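Local coordinates for PKS_KS domain-containing protein (Photorhabdus luminescens subsp. laumondii, PDB 6SMO) that probably acts as a ketosynthase that joins acyl units on an acyl carrier protein, and holds a long polyketone chain in its pocket, at residues Q98-A103 with S168-S173; I144-G147 with I152-D155. All coordinates share one frame; numbering follows the deposited sequence.

Contact 1: Q98-A103 with S168-S173; sequences QFALDA and SSAATS
Ala100 and Ala170 bring two helices side by side, methyl to methyl. CB of Ala100 lies 3.6 Å from CB of Ala170. The CA atoms of Ala100 and Ala170 are 5.7 Å apart. Such a short backbone spacing is possible because neither side chain extends past CB. The methyl of Ala100 is aimed across the gap, while that of Ala170 leaves its helix along the flank. The second touch is between Leu101, the residue after Ala100, and Ser173, one turn after Ala170. The side chain of Leu101 starts out alongside the interface, and its end then bends across. CD1 of Leu101 comes within 3.8 Å of CB of Ser173. The hydroxyl of Ser173 takes no part in this touch. Its chi1 of -65° sets OG anti to the carbonyl carbon and turns it back along its own helix. There OG of Ser173 hydrogen-bonds to O of Ser169 at 2.7 Å. The backbone N of Ser173 also bonds to that oxygen, and the two approach from opposite faces of the carbonyl plane. Two bonds therefore grip Ser169 O, and the polar end of Ser173 is satisfied within its own turn. Its carbon CB is what faces the leucine. The facing surface is thus small and apolar. Gln98 and Asp102, which do not cross the gap, are clasped to each other by a nearly straight bond from NE2 to OD2. Phe99 and Ala103 pack on strand 263-271. At the start of the other helix, OG of Ser168 bonds to N of Ser158 of the partner chain. The contact is characteristic of the layered thiolase fold of ketosynthases. Helix 95-111 covers the central mixed sheet; helix 169-178 packs on helix 95-111, the two alanines at their closest approach, and also meets the neighbouring subunit.

Contact 2: I144-G147 with I152-D155; sequences ITKG and IHPD
Ile144 and Thr145 lie where helix 134-144 gives way to a loop through a Schellman motif, and Ile152 and His153 pack back on them. Lys146, with a phi of 55°, is the first residue to leave helical backbone angles. The tight side of the contact is formed by aliphatic branches. Ile144 and Ile152 lie side by side and point the same way. CD1 of Ile144 touches CG2 of Ile152 at 3.7 Å. The reach follows from an extended chi2 of -179° in Ile144, which carries CD1 out to the tip of its branch. Thr145 approaches Ile152 at a slant and offers its methyl, with CG2 of Thr145 3.5 Å from CG1 of Ile152. The hydroxyl of Thr145 is used otherwise: OG1 bonds to O of Leu141 in the last turn of the helix. Leu193 of the partner chain packs on Ile144 and Asn196 of that chain on Ile152, so the neighbouring subunit adds to this side. The other side is looser and opens to solvent. Lys146 is exposed, and its chain runs out straight until a bend at chi4. The side chains of Lys146 and His153 cross at about a right angle. NZ of Lys146 stands 3.5 Å from CE1 of His153, an oblique approach. Asp155 also lies on this side, but its OD2 is 6.5 Å from NZ of Lys146, too far for direct pairing. Between the two sides, one backbone bond pins the returning loop to the helix end. N of His153 donates to O of Ile144 at 3.0 Å, with an N-H...O angle of 164°.

Both contacts belong to the N-terminal ketosynthase half, and their segments follow the order 98-103, 144-147, 152-155, 168-173. The chain leaves contact 1 on helix 95-111, adds strand 123-128 to the central sheet, and runs out along helix 134-144 to contact 2. It then returns to helix 169-178 and closes contact 1. The centres of the two contacts are about 28 Å apart and their nearest atoms about 17 Å. The centre of contact 1 is about 15 Å from the centre of the chain, that of contact 2 about 35 Å. Contact 2 thus tips an excursion from the core, and both regions meet the partner chain. Ala130 and Ile131 of the polyketone pocket lie on the outward path.

Contact 1: Q98-A103 with S168-S173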
ATOM      1  N   GLN B  98      12.736  -9.376  10.249  1.00 42.52           N
ATOM      2  CA  GLN B  98      12.894 -10.183  11.491  1.00 42.75           C
ATOM      3  C   GLN B  98      11.517 -10.478  12.103  1.00 41.35           C
ATOM      4  O   GLN B  98      11.244 -11.663  12.378  1.00 40.35           O
ATOM      5  CB  GLN B  98      13.789  -9.465  12.505  1.00 44.07           C
ATOM      6  CG  GLN B  98      14.298 -10.377  13.615  1.00 45.31           C
ATOM      7  CD  GLN B  98      14.606  -9.630  14.890  1.00 46.16           C
ATOM      8  OE1 GLN B  98      15.382  -8.677  14.905  1.00 46.60           O
ATOM      9  NE2 GLN B  98      14.000 -10.068  15.982  1.00 47.15           N
ATOM     10  N   PHE B  99      10.691  -9.444  12.308  1.00 40.40           N
ATOM     11  CA  PHE B  99       9.358  -9.539  12.965  1.00 39.90           C
ATOM     12  C   PHE B  99       8.426 -10.437  12.142  1.00 39.46           C
ATOM     13  O   PHE B  99       7.607 -11.157  12.751  1.00 39.48           O
ATOM     14  CB  PHE B  99       8.726  -8.156  13.160  1.00 39.71           C
ATOM     15  CG  PHE B  99       9.462  -7.214  14.081  1.00 40.16           C
ATOM     16  CD1 PHE B  99      10.323  -7.683  15.065  1.00 40.31           C
ATOM     17  CD2 PHE B  99       9.261  -5.844  13.986  1.00 40.15           C
ATOM     18  CE1 PHE B  99      10.984  -6.804  15.908  1.00 40.36           C
ATOM     19  CE2 PHE B  99       9.921  -4.967  14.833  1.00 40.09           C
ATOM     20  CZ  PHE B  99      10.781  -5.449  15.793  1.00 40.18           C
ATOM     21  N   ALA B 100       8.544 -10.393  10.810  1.00 38.99           N
ATOM     22  CA  ALA B 100       7.746 -11.200   9.857  1.00 38.68           C
ATOM     23  C   ALA B 100       8.084 -12.688  10.022  1.00 38.51           C
ATOM     24  O   ALA B 100       7.139 -13.497  10.100  1.00 38.38           O
ATOM     25  CB  ALA B 100       7.994 -10.730   8.444  1.00 38.58           C
ATOM     26  N   LEU B 101       9.378 -13.025  10.076  1.00 38.93           N
ATOM     27  CA  LEU B 101       9.883 -14.421  10.220  1.00 39.47           C
ATOM     28  C   LEU B 101       9.508 -14.980  11.600  1.00 39.50           C
ATOM     29  O   LEU B 101       9.161 -16.176  11.668  1.00 39.42           O
ATOM     30  CB  LEU B 101      11.402 -14.454  10.008  1.00 39.80           C
ATOM     31  CG  LEU B 101      11.863 -14.914   8.625  1.00 40.34           C
ATOM     32  CD1 LEU B 101      11.549 -13.869   7.568  1.00 40.64           C
ATOM     33  CD2 LEU B 101      13.349 -15.237   8.627  1.00 40.62           C
ATOM     34  N   ASP B 102       9.585 -14.155  12.650  1.00 40.03           N
ATOM     35  CA  ASP B 102       9.295 -14.550  14.055  1.00 40.56           C
ATOM     36  C   ASP B 102       7.796 -14.840  14.206  1.00 40.27           C
ATOM     37  O   ASP B 102       7.456 -15.902  14.763  1.00 40.56           O
ATOM     38  CB  ASP B 102       9.750 -13.475  15.046  1.00 41.26           C
ATOM     39  CG  ASP B 102      11.256 -13.290  15.118  1.00 41.82           C
ATOM     40  OD1 ASP B 102      11.985 -14.238  14.762  1.00 42.53           O
ATOM     41  OD2 ASP B 102      11.690 -12.195  15.530  1.00 42.29           O
ATOM     42  N   ALA B 103       6.945 -13.927  13.728  1.00 39.89           N
ATOM     43  CA  ALA B 103       5.466 -14.011  13.804  1.00 39.80           C
ATOM     44  C   ALA B 103       4.965 -15.211  12.990  1.00 39.68           C
ATOM     45  O   ALA B 103       4.070 -15.925  13.483  1.00 39.60           O
ATOM     46  CB  ALA B 103       4.849 -12.721  13.322  1.00 39.58           C
ATOM     47  N   SER B 168       8.763  -6.473  -0.708  1.00 43.38           N
ATOM     48  CA  SER B 168       8.204  -7.830  -0.463  1.00 43.75           C
ATOM     49  C   SER B 168       9.306  -8.792   0.003  1.00 43.99           C
ATOM     50  O   SER B 168       9.309  -9.951  -0.458  1.00 44.54           O
ATOM     51  CB  SER B 168       7.499  -8.347  -1.690  1.00 43.91           C
ATOM     52  OG  SER B 168       8.395  -8.447  -2.788  1.00 44.43           O
ATOM     53  N   SER B 169      10.198  -8.334   0.888  1.00 43.86           N
ATOM     54  CA  SER B 169      11.244  -9.162   1.546  1.00 43.71           C
ATOM     55  C   SER B 169      10.572 -10.145   2.512  1.00 42.79           C
ATOM     56  O   SER B 169      10.953 -11.331   2.509  1.00 42.56           O
ATOM     57  CB  SER B 169      12.259  -8.308   2.261  1.00 44.38           C
ATOM     58  OG  SER B 169      12.993  -7.515   1.341  1.00 45.68           O
ATOM     59  N   ALA B 170       9.605  -9.651   3.292  1.00 42.12           N
ATOM     60  CA  ALA B 170       8.847 -10.408   4.316  1.00 41.17           C
ATOM     61  C   ALA B 170       8.017 -11.514   3.650  1.00 40.65           C
ATOM     62  O   ALA B 170       8.048 -12.653   4.156  1.00 41.38           O
ATOM     63  CB  ALA B 170       7.974  -9.462   5.105  1.00 41.05           C
ATOM     64  N   ALA B 171       7.313 -11.189   2.561  1.00 39.52           N
ATOM     65  CA  ALA B 171       6.384 -12.095   1.840  1.00 38.75           C
ATOM     66  C   ALA B 171       7.153 -13.270   1.221  1.00 38.49           C
ATOM     67  O   ALA B 171       6.709 -14.420   1.398  1.00 37.55           O
ATOM     68  CB  ALA B 171       5.620 -11.325   0.790  1.00 38.49           C
ATOM     69  N   THR B 172       8.258 -12.987   0.524  1.00 38.59           N
ATOM     70  CA  THR B 172       9.051 -13.977  -0.257  1.00 38.86           C
ATOM     71  C   THR B 172       9.869 -14.869   0.687  1.00 38.83           C
ATOM     72  O   THR B 172       9.964 -16.080   0.403  1.00 38.97           O
ATOM     73  CB  THR B 172       9.950 -13.284  -1.287  1.00 38.94           C
ATOM     74  OG1 THR B 172      10.758 -12.322  -0.609  1.00 39.58           O
ATOM     75  CG2 THR B 172       9.164 -12.606  -2.388  1.00 38.70           C
ATOM     76  N   SER B 173      10.444 -14.296   1.750  1.00 38.49           N
ATOM     77  CA  SER B 173      11.277 -15.009   2.756  1.00 38.81           C
ATOM     78  C   SER B 173      10.439 -16.078   3.469  1.00 38.77           C
ATOM     79  O   SER B 173      10.954 -17.200   3.660  1.00 39.08           O
ATOM     80  CB  SER B 173      11.892 -14.049   3.743  1.00 38.64           C
ATOM     81  OG  SER B 173      12.805 -13.173   3.098  1.00 38.66           O
TER

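Contact 2: I144-G147 with I152-D155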
ATOM      1  N   ILE B 144      26.422   6.176   2.466  1.00 61.39           N
ATOM      2  CA  ILE B 144      27.047   6.400   1.124  1.00 61.29           C
ATOM      3  C   ILE B 144      27.319   7.897   0.907  1.00 61.59           C
ATOM      4  O   ILE B 144      28.177   8.207   0.057  1.00 61.96           O
ATOM      5  CB  ILE B 144      26.191   5.796  -0.013  1.00 60.83           C
ATOM      6  CG1 ILE B 144      24.797   6.427  -0.105  1.00 60.21           C
ATOM      7  CG2 ILE B 144      26.131   4.281   0.123  1.00 60.84           C
ATOM      8  CD1 ILE B 144      23.915   5.851  -1.194  1.00 59.43           C
ATOM      9  N   THR B 145      26.626   8.785   1.632  1.00 62.06           N
ATOM     10  CA  THR B 145      26.783  10.265   1.542  1.00 62.85           C
ATOM     11  C   THR B 145      27.587  10.800   2.736  1.00 64.42           C
ATOM     12  O   THR B 145      27.785  12.030   2.794  1.00 65.04           O
ATOM     13  CB  THR B 145      25.417  10.961   1.448  1.00 61.71           C
ATOM     14  OG1 THR B 145      24.615  10.528   2.547  1.00 60.97           O
ATOM     15  CG2 THR B 145      24.699  10.673   0.148  1.00 61.33           C
ATOM     16  N   LYS B 146      28.042   9.917   3.636  1.00 65.82           N
ATOM     17  CA  LYS B 146      28.809  10.259   4.868  1.00 67.47           C
ATOM     18  C   LYS B 146      28.013  11.272   5.704  1.00 66.03           C
ATOM     19  O   LYS B 146      28.377  12.466   5.700  1.00 64.83           O
ATOM     20  CB  LYS B 146      30.205  10.788   4.513  1.00 69.49           C
ATOM     21  CG  LYS B 146      31.186   9.741   4.003  1.00 71.62           C
ATOM     22  CD  LYS B 146      32.617  10.237   3.933  1.00 73.46           C
ATOM     23  CE  LYS B 146      33.622   9.135   3.668  1.00 74.76           C
ATOM     24  NZ  LYS B 146      33.589   8.688   2.255  1.00 75.25           N
ATOM     25  N   GLY B 147      26.961  10.801   6.382  1.00 64.99           N
ATOM     26  CA  GLY B 147      26.118  11.600   7.295  1.00 64.74           C
ATOM     27  C   GLY B 147      25.276  12.633   6.562  1.00 64.82           C
ATOM     28  O   GLY B 147      24.871  13.621   7.209  1.00 64.17           O
ATOM     29  N   ILE B 152      26.466  11.265  -3.232  1.00 71.95           N
ATOM     30  CA  ILE B 152      26.490   9.777  -3.110  1.00 72.09           C
ATOM     31  C   ILE B 152      27.807   9.247  -3.691  1.00 73.49           C
ATOM     32  O   ILE B 152      28.116   9.574  -4.854  1.00 74.85           O
ATOM     33  CB  ILE B 152      25.257   9.146  -3.791  1.00 71.39           C
ATOM     34  CG1 ILE B 152      23.983   9.412  -2.983  1.00 70.82           C
ATOM     35  CG2 ILE B 152      25.465   7.658  -4.037  1.00 70.85           C
ATOM     36  CD1 ILE B 152      22.708   9.263  -3.775  1.00 70.36           C
ATOM     37  N   HIS B 153      28.543   8.461  -2.897  1.00 74.15           N
ATOM     38  CA  HIS B 153      29.770   7.720  -3.296  1.00 75.64           C
ATOM     39  C   HIS B 153      29.367   6.363  -3.870  1.00 76.04           C
ATOM     40  O   HIS B 153      28.861   5.518  -3.135  1.00 74.99           O
ATOM     41  CB  HIS B 153      30.713   7.556  -2.095  1.00 75.82           C
ATOM     42  CG  HIS B 153      31.382   8.817  -1.659  1.00 76.29           C
ATOM     43  ND1 HIS B 153      32.709   8.852  -1.277  1.00 76.64           N
ATOM     44  CD2 HIS B 153      30.922  10.082  -1.546  1.00 76.57           C
ATOM     45  CE1 HIS B 153      33.036  10.083  -0.942  1.00 77.43           C
ATOM     46  NE2 HIS B 153      31.956  10.858  -1.099  1.00 77.25           N
ATOM     47  N   PRO B 154      29.562   6.107  -5.186  1.00 77.44           N
ATOM     48  CA  PRO B 154      29.180   4.824  -5.783  1.00 77.26           C
ATOM     49  C   PRO B 154      29.884   3.609  -5.157  1.00 77.27           C
ATOM     50  O   PRO B 154      29.254   2.573  -5.045  1.00 76.77           O
ATOM     51  CB  PRO B 154      29.596   4.957  -7.258  1.00 77.69           C
ATOM     52  CG  PRO B 154      29.675   6.451  -7.497  1.00 77.81           C
ATOM     53  CD  PRO B 154      30.136   7.032  -6.177  1.00 77.71           C
ATOM     54  N   ASP B 155      31.156   3.767  -4.771  1.00 77.74           N
ATOM     55  CA  ASP B 155      32.035   2.673  -4.268  1.00 78.43           C
ATOM     56  C   ASP B 155      31.517   2.137  -2.926  1.00 76.14           C
ATOM     57  O   ASP B 155      31.696   0.929  -2.679  1.00 75.90           O
ATOM     58  CB  ASP B 155      33.494   3.129  -4.153  1.00 80.34           C
ATOM     59  CG  ASP B 155      33.712   4.309  -3.221  1.00 81.72           C
ATOM     60  OD1 ASP B 155      33.008   5.323  -3.389  1.00 82.55           O
ATOM     61  OD2 ASP B 155      34.584   4.204  -2.335  1.00 83.06           O
TER